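Aryl esterase (Mycobacterium smegmatis, PDB 2Q0Q) hydrolyses aryl esters and also transfers acyl groups to alcohols in water, as an oligomeric serine esterase of the SGNH hydrolase family. Local coordinates at residues N200-D203 / L204-L208; P148-Q151 / L152-E155; S112-V115 / T116-L119; Q40-G43 / A44-V48. All blocks are in the same frame, centred on the assembly; numbering follows the deposited sequence.

In the fold
Along the chain the order is contact 4, contact 3, contact 2, contact 1. Contact 4 joins helix 34-42 to strand 46-52, an outermost strand of the parallel sheet. Contact 1 lies on helix 198-215; its centre is about 14 Å from that of contact 4. The two touch through R202 and V206 against Q40 and Q41. Contact 3, on helix 104-119, is about 24 Å from contact 1 between centres, on the opposite side of the chain's centre. Contact 2, on helix 148-153, lies about 37 Å from contact 4, centre to centre. Contacts 2 and 3 also meet other subunits, so both contribute to the oligomer.

Contact 1 (N200-D203 / L204-L208); sequences NNRD and LGVAL
The early turns of helix 198-215 hold this contact, and four backbone bonds of the i to i+4 kind carry it. L204 N donates to N200 O at 3.1 Å, and G205 N to N201 O at 3.0 Å. V206 N bonds R202 O, and A207 N bonds D203 O. The last is the most bent, with an N-H...O angle of 143°.

Side chains mostly touch the carbonyl oxygens one turn back. V206 CG2 lies 3.5 Å from R202 O. Its CG1 is anti to the backbone N (chi1 161°), which leaves CG2 beside that N and near the preceding turn. There CG2 also passes R202 NE at 4.3 Å, a loose approach to the guanidinium. L204 CB lies 3.4 Å from N200 O, and A207 CB is 3.5 Å from D203 O.

In this SGNH hydrolase the helix follows the segment that carries H195, which fits a Ser-His-Asp triad with S11 and D192. N200 lies near those residues without touching them. Its OD1 accepts from T197 N and D189 N, and N201 ND2 donates to T197 O. These amides tie the helix start to the preceding loop. L204 and L208 pack on W34, while A207 and L208 also meet F180 of strand 179-181. R202 and V206 lie against Q41 of helix 34-42.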
ATOM      1  N   ASN G 200      41.107  -2.263 -17.331  1.00 23.33           N
ATOM      2  CA  ASN G 200      39.860  -3.035 -17.093  1.00 23.06           C
ATOM      3  C   ASN G 200      38.788  -2.760 -18.142  1.00 22.91           C
ATOM      4  O   ASN G 200      38.163  -3.701 -18.665  1.00 21.60           O
ATOM      5  CB  ASN G 200      39.218  -2.685 -15.743  1.00 23.58           C
ATOM      6  CG  ASN G 200      39.937  -3.205 -14.560  1.00 24.87           C
ATOM      7  OD1 ASN G 200      39.664  -2.783 -13.422  1.00 25.13           O
ATOM      8  ND2 ASN G 200      40.863  -4.141 -14.782  1.00 16.55           N
ATOM      9  N   ASN G 201      38.546  -1.466 -18.414  1.00 22.33           N
ATOM     10  CA  ASN G 201      37.502  -1.065 -19.366  1.00 22.37           C
ATOM     11  C   ASN G 201      37.839  -1.545 -20.769  1.00 22.85           C
ATOM     12  O   ASN G 201      37.016  -2.125 -21.483  1.00 22.80           O
ATOM     13  CB  ASN G 201      37.334   0.449 -19.383  1.00 22.37           C
ATOM     14  CG  ASN G 201      36.412   0.936 -18.300  1.00 23.09           C
ATOM     15  OD1 ASN G 201      35.202   0.761 -18.402  1.00 22.64           O
ATOM     16  ND2 ASN G 201      36.987   1.535 -17.239  1.00 25.87           N
ATOM     17  N   ARG G 202      39.082  -1.324 -21.162  1.00 23.15           N
ATOM     18  CA  ARG G 202      39.524  -1.739 -22.484  1.00 23.47           C
ATOM     19  C   ARG G 202      39.408  -3.256 -22.707  1.00 23.17           C
ATOM     20  O   ARG G 202      38.899  -3.701 -23.737  1.00 23.44           O
ATOM     21  CB  ARG G 202      40.954  -1.259 -22.698  1.00 24.57           C
ATOM     22  CG  ARG G 202      41.606  -1.663 -24.000  1.00 26.75           C
ATOM     23  CD  ARG G 202      41.145  -0.755 -25.064  1.00 33.61           C
ATOM     24  NE  ARG G 202      41.628  -1.175 -26.366  1.00 37.46           N
ATOM     25  CZ  ARG G 202      41.354  -0.524 -27.490  1.00 37.45           C
ATOM     26  NH1 ARG G 202      40.614   0.573 -27.465  1.00 39.02           N
ATOM     27  NH2 ARG G 202      41.841  -0.969 -28.639  1.00 39.59           N
ATOM     28  N   ASP G 203      39.890  -4.054 -21.762  1.00 22.64           N
ATOM     29  CA  ASP G 203      39.839  -5.501 -21.931  1.00 22.75           C
ATOM     30  C   ASP G 203      38.411  -6.050 -21.973  1.00 22.18           C
ATOM     31  O   ASP G 203      38.126  -6.995 -22.728  1.00 21.38           O
ATOM     32  CB  ASP G 203      40.602  -6.212 -20.803  1.00 22.93           C
ATOM     33  CG  ASP G 203      42.109  -5.975 -20.850  1.00 25.77           C
ATOM     34  OD1 ASP G 203      42.677  -5.738 -21.942  1.00 30.21           O
ATOM     35  OD2 ASP G 203      42.738  -6.054 -19.773  1.00 25.03           O
ATOM     36  N   LEU G 204      37.546  -5.494 -21.126  1.00 21.39           N
ATOM     37  CA  LEU G 204      36.145  -5.922 -21.081  1.00 21.30           C
ATOM     38  C   LEU G 204      35.439  -5.598 -22.406  1.00 20.90           C
ATOM     39  O   LEU G 204      34.677  -6.414 -22.933  1.00 21.22           O
ATOM     40  CB  LEU G 204      35.387  -5.268 -19.920  1.00 21.02           C
ATOM     41  CG  LEU G 204      33.985  -5.862 -19.692  1.00 21.13           C
ATOM     42  CD1 LEU G 204      34.074  -7.362 -19.384  1.00 21.94           C
ATOM     43  CD2 LEU G 204      33.253  -5.146 -18.614  1.00 20.82           C
ATOM     44  N   GLY G 205      35.699  -4.406 -22.923  1.00 20.62           N
ATOM     45  CA  GLY G 205      35.168  -3.987 -24.237  1.00 21.07           C
ATOM     46  C   GLY G 205      35.570  -4.865 -25.425  1.00 21.73           C
ATOM     47  O   GLY G 205      34.745  -5.177 -26.311  1.00 21.81           O
ATOM     48  N   VAL G 206      36.842  -5.254 -25.442  1.00 21.80           N
ATOM     49  CA  VAL G 206      37.399  -6.113 -26.504  1.00 22.44           C
ATOM     50  C   VAL G 206      36.877  -7.578 -26.444  1.00 21.67           C
ATOM     51  O   VAL G 206      36.705  -8.268 -27.492  1.00 23.74           O
ATOM     52  CB  VAL G 206      38.932  -6.109 -26.447  1.00 23.41           C
ATOM     53  CG1 VAL G 206      39.501  -7.291 -27.193  1.00 23.76           C
ATOM     54  CG2 VAL G 206      39.477  -4.793 -26.994  1.00 23.81           C
ATOM     55  N   ALA G 207      36.586  -8.005 -25.200  1.00 20.72           N
ATOM     56  CA  ALA G 207      36.059  -9.343 -25.012  1.00 20.29           C
ATOM     57  C   ALA G 207      34.597  -9.379 -25.402  1.00 19.70           C
ATOM     58  O   ALA G 207      34.164 -10.321 -26.053  1.00 19.19           O
ATOM     59  CB  ALA G 207      36.205  -9.741 -23.586  1.00 19.62           C
ATOM     60  N   LEU G 208      33.854  -8.370 -24.950  1.00 19.86           N
ATOM     61  CA  LEU G 208      32.417  -8.296 -25.261  1.00 19.91           C
ATOM     62  C   LEU G 208      32.155  -8.052 -26.748  1.00 20.32           C
ATOM     63  O   LEU G 208      31.104  -8.467 -27.273  1.00 21.67           O
ATOM     64  CB  LEU G 208      31.711  -7.235 -24.396  1.00 19.96           C
ATOM     65  CG  LEU G 208      31.490  -7.606 -22.916  1.00 20.94           C
ATOM     66  CD1 LEU G 208      31.031  -6.399 -22.074  1.00 19.38           C
ATOM     67  CD2 LEU G 208      30.512  -8.790 -22.755  1.00 22.77           C
TER

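Contact 2 (P148-Q151 / L152-E155); sequences PWFQ and LIFE
W149 and I153 cross at about a right angle on the short helix 148-153. I153 CG2 sits 3.2 Å above the plane of the indole, displaced toward its rim, and is 3.4 Å from W149 CE2. CG of W149 is anti to the backbone N (chi1 -179°), and this carries the indole along the helix to the methyl. L152 also crosses W149 nearly at right angles, with CD1 4.1 Å from W149 CE3. F150 and I153 instead run side by side and point the same way. I153 CD1 meets the phenyl edge in its plane, 4.0 Å from F150 CD2. The ring of F154 turns an edge to the carbonyl of F150, with CD1 3.8 Å from F150 O.

Backbone bonds fix this spacing. I153 N reaches W149 O at 3.0 Å with a nearly straight N-H...O angle of 170°, and F154 N bonds F150 O. F154 is the first residue to leave helical angles.

F174 of a second subunit meets both W149 and F150, and L105 of that subunit packs on I153. The side-chain contacts here are apolar, which implies that the helix offers the neighbouring subunit a largely hydrophobic, aromatic surface.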
ATOM      1  N   PRO G 148      36.889   3.698   4.352  1.00 19.79           N
ATOM      2  CA  PRO G 148      36.075   3.047   5.398  1.00 19.20           C
ATOM      3  C   PRO G 148      34.586   2.975   5.108  1.00 18.46           C
ATOM      4  O   PRO G 148      33.931   2.035   5.573  1.00 18.02           O
ATOM      5  CB  PRO G 148      36.345   3.890   6.646  1.00 19.56           C
ATOM      6  CG  PRO G 148      36.814   5.235   6.112  1.00 20.52           C
ATOM      7  CD  PRO G 148      37.623   4.862   4.888  1.00 19.81           C
ATOM      8  N   TRP G 149      34.030   3.972   4.400  1.00 18.17           N
ATOM      9  CA  TRP G 149      32.604   3.953   4.072  1.00 17.93           C
ATOM     10  C   TRP G 149      32.317   2.860   3.063  1.00 17.59           C
ATOM     11  O   TRP G 149      31.369   2.111   3.234  1.00 16.94           O
ATOM     12  CB  TRP G 149      32.078   5.300   3.540  1.00 17.46           C
ATOM     13  CG  TRP G 149      30.603   5.210   3.253  1.00 17.90           C
ATOM     14  CD1 TRP G 149      29.994   5.269   2.034  1.00 18.94           C
ATOM     15  CD2 TRP G 149      29.564   4.982   4.209  1.00 17.41           C
ATOM     16  NE1 TRP G 149      28.639   5.087   2.164  1.00 17.72           N
ATOM     17  CE2 TRP G 149      28.343   4.909   3.491  1.00 17.94           C
ATOM     18  CE3 TRP G 149      29.544   4.796   5.603  1.00 17.91           C
ATOM     19  CZ2 TRP G 149      27.117   4.700   4.122  1.00 17.02           C
ATOM     20  CZ3 TRP G 149      28.306   4.592   6.227  1.00 17.85           C
ATOM     21  CH2 TRP G 149      27.133   4.523   5.487  1.00 16.97           C
ATOM     22  N   PHE G 150      33.114   2.767   2.005  1.00 18.16           N
ATOM     23  CA  PHE G 150      32.986   1.624   1.092  1.00 18.32           C
ATOM     24  C   PHE G 150      33.194   0.283   1.810  1.00 18.06           C
ATOM     25  O   PHE G 150      32.433  -0.649   1.602  1.00 16.91           O
ATOM     26  CB  PHE G 150      33.940   1.700  -0.089  1.00 18.32           C
ATOM     27  CG  PHE G 150      33.479   2.565  -1.242  1.00 18.50           C
ATOM     28  CD1 PHE G 150      34.431   3.312  -1.941  1.00 18.21           C
ATOM     29  CD2 PHE G 150      32.126   2.619  -1.672  1.00 18.18           C
ATOM     30  CE1 PHE G 150      34.078   4.086  -3.025  1.00 20.05           C
ATOM     31  CE2 PHE G 150      31.779   3.388  -2.763  1.00 17.50           C
ATOM     32  CZ  PHE G 150      32.758   4.134  -3.437  1.00 19.16           C
ATOM     33  N   GLN G 151      34.220   0.179   2.649  1.00 17.99           N
ATOM     34  CA  GLN G 151      34.392  -1.050   3.422  1.00 19.00           C
ATOM     35  C   GLN G 151      33.115  -1.431   4.185  1.00 18.64           C
ATOM     36  O   GLN G 151      32.771  -2.597   4.254  1.00 18.63           O
ATOM     37  CB  GLN G 151      35.555  -0.903   4.415  1.00 18.77           C
ATOM     38  CG  GLN G 151      36.914  -0.779   3.804  1.00 21.85           C
ATOM     39  CD  GLN G 151      38.029  -0.814   4.863  1.00 22.82           C
ATOM     40  OE1 GLN G 151      38.156  -1.792   5.614  1.00 30.44           O
ATOM     41  NE2 GLN G 151      38.853   0.225   4.907  1.00 26.69           N
ATOM     42  N   LEU G 152      32.426  -0.437   4.751  1.00 17.70           N
ATOM     43  CA  LEU G 152      31.232  -0.672   5.565  1.00 18.24           C
ATOM     44  C   LEU G 152      30.075  -1.155   4.714  1.00 18.06           C
ATOM     45  O   LEU G 152      29.472  -2.195   5.017  1.00 18.54           O
ATOM     46  CB  LEU G 152      30.799   0.591   6.327  1.00 17.89           C
ATOM     47  CG  LEU G 152      31.547   0.809   7.643  1.00 20.56           C
ATOM     48  CD1 LEU G 152      31.582   2.274   8.063  1.00 21.93           C
ATOM     49  CD2 LEU G 152      30.954  -0.081   8.760  1.00 22.96           C
ATOM     50  N   ILE G 153      29.740  -0.400   3.665  1.00 18.14           N
ATOM     51  CA  ILE G 153      28.531  -0.741   2.884  1.00 17.99           C
ATOM     52  C   ILE G 153      28.695  -2.057   2.117  1.00 18.22           C
ATOM     53  O   ILE G 153      27.707  -2.749   1.817  1.00 18.22           O
ATOM     54  CB  ILE G 153      28.064   0.388   1.914  1.00 17.91           C
ATOM     55  CG1 ILE G 153      29.065   0.626   0.791  1.00 18.07           C
ATOM     56  CG2 ILE G 153      27.806   1.691   2.679  1.00 17.64           C
ATOM     57  CD1 ILE G 153      28.581   1.572  -0.275  1.00 18.67           C
ATOM     58  N   PHE G 154      29.936  -2.410   1.796  1.00 18.49           N
ATOM     59  CA  PHE G 154      30.198  -3.651   1.077  1.00 18.81           C
ATOM     60  C   PHE G 154      30.675  -4.820   1.958  1.00 18.87           C
ATOM     61  O   PHE G 154      31.123  -5.826   1.438  1.00 19.74           O
ATOM     62  CB  PHE G 154      31.219  -3.402  -0.041  1.00 18.83           C
ATOM     63  CG  PHE G 154      30.615  -2.895  -1.320  1.00 18.86           C
ATOM     64  CD1 PHE G 154      30.794  -1.576  -1.749  1.00 17.13           C
ATOM     65  CD2 PHE G 154      29.837  -3.740  -2.094  1.00 15.86           C
ATOM     66  CE1 PHE G 154      30.203  -1.128  -2.958  1.00 18.89           C
ATOM     67  CE2 PHE G 154      29.248  -3.296  -3.273  1.00 18.71           C
ATOM     68  CZ  PHE G 154      29.439  -1.994  -3.710  1.00 16.91           C
ATOM     69  N   GLU G 155      30.550  -4.693   3.271  1.00 19.58           N
ATOM     70  CA  GLU G 155      30.980  -5.752   4.185  1.00 20.08           C
ATOM     71  C   GLU G 155      30.294  -7.077   3.792  1.00 19.41           C
ATOM     72  O   GLU G 155      29.070  -7.153   3.682  1.00 18.37           O
ATOM     73  CB  GLU G 155      30.643  -5.350   5.624  1.00 20.39           C
ATOM     74  CG  GLU G 155      31.032  -6.357   6.693  1.00 21.21           C
ATOM     75  CD  GLU G 155      30.996  -5.766   8.114  1.00 24.35           C
ATOM     76  OE1 GLU G 155      31.340  -4.565   8.308  1.00 29.58           O
ATOM     77  OE2 GLU G 155      30.641  -6.516   9.054  1.00 33.67           O
TER

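Contact 3 (S112-V115 / T116-L119); sequences SVLV and TQVL
T116 turns OG1 beside its own backbone N (chi1 -62°), back toward the preceding turn. The hydroxyl donates to S112 O at 2.9 Å. T116 N donates to the same oxygen, also at 2.9 Å. The two donors come from opposite faces of the carbonyl plane, so one acceptor takes a main-chain and a side-chain bond. Q117 likewise has CG beside the backbone N (chi1 -68°), and its chain then runs extended back along the helix. This lays CG 3.2 Å from V113 O. The amide ends between two side chains: Q117 OE1 is 3.5 Å from L114 CD2, and Q117 NE2 is 4.0 Å from V113 CG1.

The contact occupies the last two turns of helix 104-119, which packs beside the central parallel sheet of this SGNH hydrolase. V115 meets V134 and V136 of strand 133-138, and V118 meets V134. Helix 70-81 covers another face: V113 and L114 touch A71, and Q117 NE2 donates to A71 O. That bond holds the amide in place, whereas OE1 is buried without a polar partner. P63 and T64 of a third subunit pack on V113 and S112.

V115 and L119 lie side by side and point the same way, with V115 CG1 3.8 Å from L119 CD1. Both also touch M175 of helix 164-175. The backbone bond beneath them, L119 N to V115 O, is 2.9 Å long with an N-H...O angle of 165°. V118 N likewise donates to L114 O, less straight.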
ATOM      1  N   SER G 112      17.301 -12.985 -12.948  1.00 15.54           N
ATOM      2  CA  SER G 112      16.288 -13.759 -13.715  1.00 15.49           C
ATOM      3  C   SER G 112      15.054 -12.919 -14.104  1.00 15.87           C
ATOM      4  O   SER G 112      14.506 -13.087 -15.184  1.00 15.93           O
ATOM      5  CB  SER G 112      15.835 -15.017 -12.950  1.00 16.74           C
ATOM      6  OG  SER G 112      14.817 -14.757 -11.970  1.00 16.57           O
ATOM      7  N   VAL G 113      14.643 -12.026 -13.212  1.00 15.22           N
ATOM      8  CA  VAL G 113      13.601 -11.049 -13.522  1.00 15.33           C
ATOM      9  C   VAL G 113      13.994 -10.175 -14.729  1.00 15.00           C
ATOM     10  O   VAL G 113      13.190  -9.979 -15.635  1.00 14.78           O
ATOM     11  CB  VAL G 113      13.286 -10.171 -12.280  1.00 14.96           C
ATOM     12  CG1 VAL G 113      12.372  -9.003 -12.644  1.00 16.61           C
ATOM     13  CG2 VAL G 113      12.650 -11.010 -11.170  1.00 15.93           C
ATOM     14  N   LEU G 114      15.213  -9.649 -14.731  1.00 14.72           N
ATOM     15  CA  LEU G 114      15.687  -8.813 -15.840  1.00 14.86           C
ATOM     16  C   LEU G 114      15.745  -9.598 -17.177  1.00 15.37           C
ATOM     17  O   LEU G 114      15.292  -9.110 -18.232  1.00 15.26           O
ATOM     18  CB  LEU G 114      17.057  -8.207 -15.487  1.00 14.79           C
ATOM     19  CG  LEU G 114      17.106  -7.287 -14.249  1.00 14.97           C
ATOM     20  CD1 LEU G 114      18.503  -6.793 -13.974  1.00 13.77           C
ATOM     21  CD2 LEU G 114      16.206  -6.108 -14.410  1.00 15.44           C
ATOM     22  N   VAL G 115      16.266 -10.823 -17.134  1.00 14.96           N
ATOM     23  CA  VAL G 115      16.269 -11.671 -18.323  1.00 13.82           C
ATOM     24  C   VAL G 115      14.876 -11.902 -18.834  1.00 14.60           C
ATOM     25  O   VAL G 115      14.613 -11.737 -20.014  1.00 15.50           O
ATOM     26  CB  VAL G 115      16.946 -13.037 -18.053  1.00 14.33           C
ATOM     27  CG1 VAL G 115      16.880 -13.952 -19.298  1.00 14.27           C
ATOM     28  CG2 VAL G 115      18.396 -12.836 -17.636  1.00 14.83           C
ATOM     29  N   THR G 116      13.975 -12.226 -17.932  1.00 14.99           N
ATOM     30  CA  THR G 116      12.577 -12.460 -18.314  1.00 15.61           C
ATOM     31  C   THR G 116      11.948 -11.225 -18.963  1.00 15.63           C
ATOM     32  O   THR G 116      11.232 -11.345 -19.983  1.00 15.81           O
ATOM     33  CB  THR G 116      11.750 -12.937 -17.096  1.00 15.63           C
ATOM     34  OG1 THR G 116      12.287 -14.175 -16.622  1.00 17.62           O
ATOM     35  CG2 THR G 116      10.307 -13.169 -17.466  1.00 15.65           C
ATOM     36  N   GLN G 117      12.246 -10.051 -18.406  1.00 15.19           N
ATOM     37  CA  GLN G 117      11.825  -8.765 -19.025  1.00 15.18           C
ATOM     38  C   GLN G 117      12.368  -8.590 -20.465  1.00 15.02           C
ATOM     39  O   GLN G 117      11.663  -8.082 -21.358  1.00 15.36           O
ATOM     40  CB  GLN G 117      12.238  -7.583 -18.148  1.00 15.32           C
ATOM     41  CG  GLN G 117      11.517  -7.470 -16.813  1.00 14.87           C
ATOM     42  CD  GLN G 117      12.037  -6.346 -15.925  1.00 15.32           C
ATOM     43  OE1 GLN G 117      13.141  -5.835 -16.120  1.00 14.87           O
ATOM     44  NE2 GLN G 117      11.212  -5.937 -14.938  1.00 15.13           N
ATOM     45  N   VAL G 118      13.599  -9.023 -20.730  1.00 15.37           N
ATOM     46  CA  VAL G 118      14.085  -8.967 -22.119  1.00 15.81           C
ATOM     47  C   VAL G 118      13.365  -9.996 -23.026  1.00 15.13           C
ATOM     48  O   VAL G 118      12.950  -9.679 -24.149  1.00 16.06           O
ATOM     49  CB  VAL G 118      15.604  -9.161 -22.231  1.00 15.06           C
ATOM     50  CG1 VAL G 118      16.001  -9.165 -23.692  1.00 15.93           C
ATOM     51  CG2 VAL G 118      16.329  -8.036 -21.453  1.00 17.41           C
ATOM     52  N   LEU G 119      13.242 -11.233 -22.547  1.00 15.51           N
ATOM     53  CA  LEU G 119      12.663 -12.311 -23.355  1.00 16.27           C
ATOM     54  C   LEU G 119      11.202 -12.065 -23.720  1.00 16.46           C
ATOM     55  O   LEU G 119      10.737 -12.529 -24.765  1.00 18.02           O
ATOM     56  CB  LEU G 119      12.790 -13.645 -22.632  1.00 16.26           C
ATOM     57  CG  LEU G 119      14.234 -14.096 -22.411  1.00 18.26           C
ATOM     58  CD1 LEU G 119      14.230 -15.373 -21.560  1.00 20.50           C
ATOM     59  CD2 LEU G 119      15.024 -14.310 -23.730  1.00 18.79           C
TER

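Contact 4 (Q40-G43 / A44-V48); sequences QQLG and ADFEV
L42 and F46 face each other across the turn that leads from helix 34-42 into strand 46-52, a helix-to-strand connection of the alpha/beta sandwich. G43 is the first residue after the helix to leave helical angles, with positive phi (84°), a conformation that favours glycine. A type I beta turn then runs from G43 to F46.

The apolar contacts centre on F46. L42 CD2 makes a CH-pi contact over the middle of the ring, 4.1 Å from its centroid and 8° off the normal. The two side chains cross at about a right angle. L42 CB also packs 3.8 Å from F46 CD2. A looser touch joins L42 CD1 to V48 CG2 at 4.3 Å. Outside the turn, L42 meets V212 and R213 of helix 198-215, and V48 meets L38 and A39.

The turn is closed by a backbone bond: F46 N donates to G43 O at 3.0 Å. D45 and E47 make backbone bonds with K3 of the neighbouring strand 3-9.

One charged pair reaches outside the two segments, a salt bridge from E47 OE2 to R4 NH2.

A water bridges the helix end to the turn: it donates to L42 O at 2.7 Å and accepts from D45 N at 2.9 Å.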
ATOM      1  N   GLN G  40      33.667   1.106 -30.635  1.00 28.91           N
ATOM      2  CA  GLN G  40      34.876   1.209 -31.487  1.00 29.48           C
ATOM      3  C   GLN G  40      35.177  -0.120 -32.152  1.00 29.58           C
ATOM      4  O   GLN G  40      35.389  -0.205 -33.367  1.00 30.12           O
ATOM      5  CB  GLN G  40      36.136   1.538 -30.665  1.00 30.46           C
ATOM      6  CG  GLN G  40      36.285   2.941 -30.119  1.00 31.94           C
ATOM      7  CD  GLN G  40      37.451   3.022 -29.108  1.00 32.62           C
ATOM      8  OE1 GLN G  40      38.523   2.433 -29.322  1.00 37.23           O
ATOM      9  NE2 GLN G  40      37.234   3.736 -28.003  1.00 35.66           N
ATOM     10  N   GLN G  41      35.234  -1.151 -31.318  1.00 29.20           N
ATOM     11  CA  GLN G  41      35.644  -2.471 -31.757  1.00 28.62           C
ATOM     12  C   GLN G  41      34.633  -3.067 -32.727  1.00 28.35           C
ATOM     13  O   GLN G  41      35.017  -3.738 -33.677  1.00 28.45           O
ATOM     14  CB  GLN G  41      35.854  -3.393 -30.553  1.00 28.44           C
ATOM     15  CG  GLN G  41      37.068  -3.023 -29.706  1.00 27.71           C
ATOM     16  CD  GLN G  41      38.381  -3.322 -30.390  1.00 29.12           C
ATOM     17  OE1 GLN G  41      38.653  -4.454 -30.779  1.00 28.29           O
ATOM     18  NE2 GLN G  41      39.213  -2.305 -30.520  1.00 30.50           N
ATOM     19  N   LEU G  42      33.351  -2.818 -32.492  1.00 27.96           N
ATOM     20  CA  LEU G  42      32.303  -3.375 -33.334  1.00 27.68           C
ATOM     21  C   LEU G  42      32.186  -2.630 -34.665  1.00 28.35           C
ATOM     22  O   LEU G  42      31.970  -3.243 -35.707  1.00 28.47           O
ATOM     23  CB  LEU G  42      30.974  -3.333 -32.591  1.00 27.02           C
ATOM     24  CG  LEU G  42      30.777  -4.375 -31.503  1.00 25.03           C
ATOM     25  CD1 LEU G  42      29.504  -4.082 -30.698  1.00 25.14           C
ATOM     26  CD2 LEU G  42      30.776  -5.792 -32.105  1.00 25.07           C
ATOM     27  N   GLY G  43      32.315  -1.311 -34.617  1.00 29.01           N
ATOM     28  CA  GLY G  43      32.284  -0.495 -35.824  1.00 29.49           C
ATOM     29  C   GLY G  43      30.885  -0.149 -36.264  1.00 30.63           C
ATOM     30  O   GLY G  43      29.908  -0.390 -35.549  1.00 30.72           O
ATOM     31  N   ALA G  44      30.800   0.430 -37.458  1.00 31.23           N
ATOM     32  CA  ALA G  44      29.592   1.081 -37.925  1.00 31.75           C
ATOM     33  C   ALA G  44      28.429   0.141 -38.295  1.00 31.51           C
ATOM     34  O   ALA G  44      27.302   0.613 -38.498  1.00 32.50           O
ATOM     35  CB  ALA G  44      29.930   2.010 -39.103  1.00 31.94           C
ATOM     36  N   ASP G  45      28.683  -1.169 -38.384  1.00 31.40           N
ATOM     37  CA  ASP G  45      27.585  -2.131 -38.539  1.00 31.22           C
ATOM     38  C   ASP G  45      26.797  -2.312 -37.232  1.00 30.74           C
ATOM     39  O   ASP G  45      25.747  -2.959 -37.230  1.00 31.27           O
ATOM     40  CB  ASP G  45      28.082  -3.493 -39.036  1.00 32.43           C
ATOM     41  CG  ASP G  45      28.393  -3.511 -40.535  1.00 34.19           C
ATOM     42  OD1 ASP G  45      27.930  -2.615 -41.268  1.00 37.59           O
ATOM     43  OD2 ASP G  45      29.110  -4.446 -40.967  1.00 39.68           O
ATOM     44  N   PHE G  46      27.285  -1.728 -36.138  1.00 29.51           N
ATOM     45  CA  PHE G  46      26.621  -1.816 -34.836  1.00 29.00           C
ATOM     46  C   PHE G  46      26.442  -0.456 -34.190  1.00 28.09           C
ATOM     47  O   PHE G  46      27.183   0.486 -34.472  1.00 27.64           O
ATOM     48  CB  PHE G  46      27.445  -2.692 -33.880  1.00 27.89           C
ATOM     49  CG  PHE G  46      27.612  -4.103 -34.346  1.00 28.10           C
ATOM     50  CD1 PHE G  46      26.797  -5.113 -33.858  1.00 26.95           C
ATOM     51  CD2 PHE G  46      28.572  -4.417 -35.296  1.00 27.57           C
ATOM     52  CE1 PHE G  46      26.962  -6.434 -34.305  1.00 29.04           C
ATOM     53  CE2 PHE G  46      28.736  -5.712 -35.741  1.00 28.57           C
ATOM     54  CZ  PHE G  46      27.922  -6.723 -35.247  1.00 28.47           C
ATOM     55  N   GLU G  47      25.449  -0.372 -33.311  1.00 28.00           N
ATOM     56  CA  GLU G  47      25.198   0.805 -32.513  1.00 27.82           C
ATOM     57  C   GLU G  47      25.006   0.390 -31.054  1.00 27.14           C
ATOM     58  O   GLU G  47      24.128  -0.432 -30.762  1.00 27.45           O
ATOM     59  CB  GLU G  47      23.933   1.508 -33.020  1.00 28.10           C
ATOM     60  CG  GLU G  47      23.655   2.858 -32.363  1.00 29.17           C
ATOM     61  CD  GLU G  47      22.299   3.411 -32.699  1.00 31.39           C
ATOM     62  OE1 GLU G  47      21.643   2.879 -33.631  1.00 34.29           O
ATOM     63  OE2 GLU G  47      21.877   4.393 -32.033  1.00 35.79           O
ATOM     64  N   VAL G  48      25.800   0.978 -30.160  1.00 26.16           N
ATOM     65  CA  VAL G  48      25.734   0.701 -28.726  1.00 25.46           C
ATOM     66  C   VAL G  48      24.951   1.784 -27.979  1.00 25.51           C
ATOM     67  O   VAL G  48      25.118   2.975 -28.216  1.00 25.94           O
ATOM     68  CB  VAL G  48      27.154   0.549 -28.121  1.00 25.38           C
ATOM     69  CG1 VAL G  48      27.107   0.475 -26.579  1.00 24.08           C
ATOM     70  CG2 VAL G  48      27.817  -0.685 -28.707  1.00 24.06           C
TER
HETATM   71  O   HOH W   1      31.097  -2.835 -38.272  1.00 30.37           O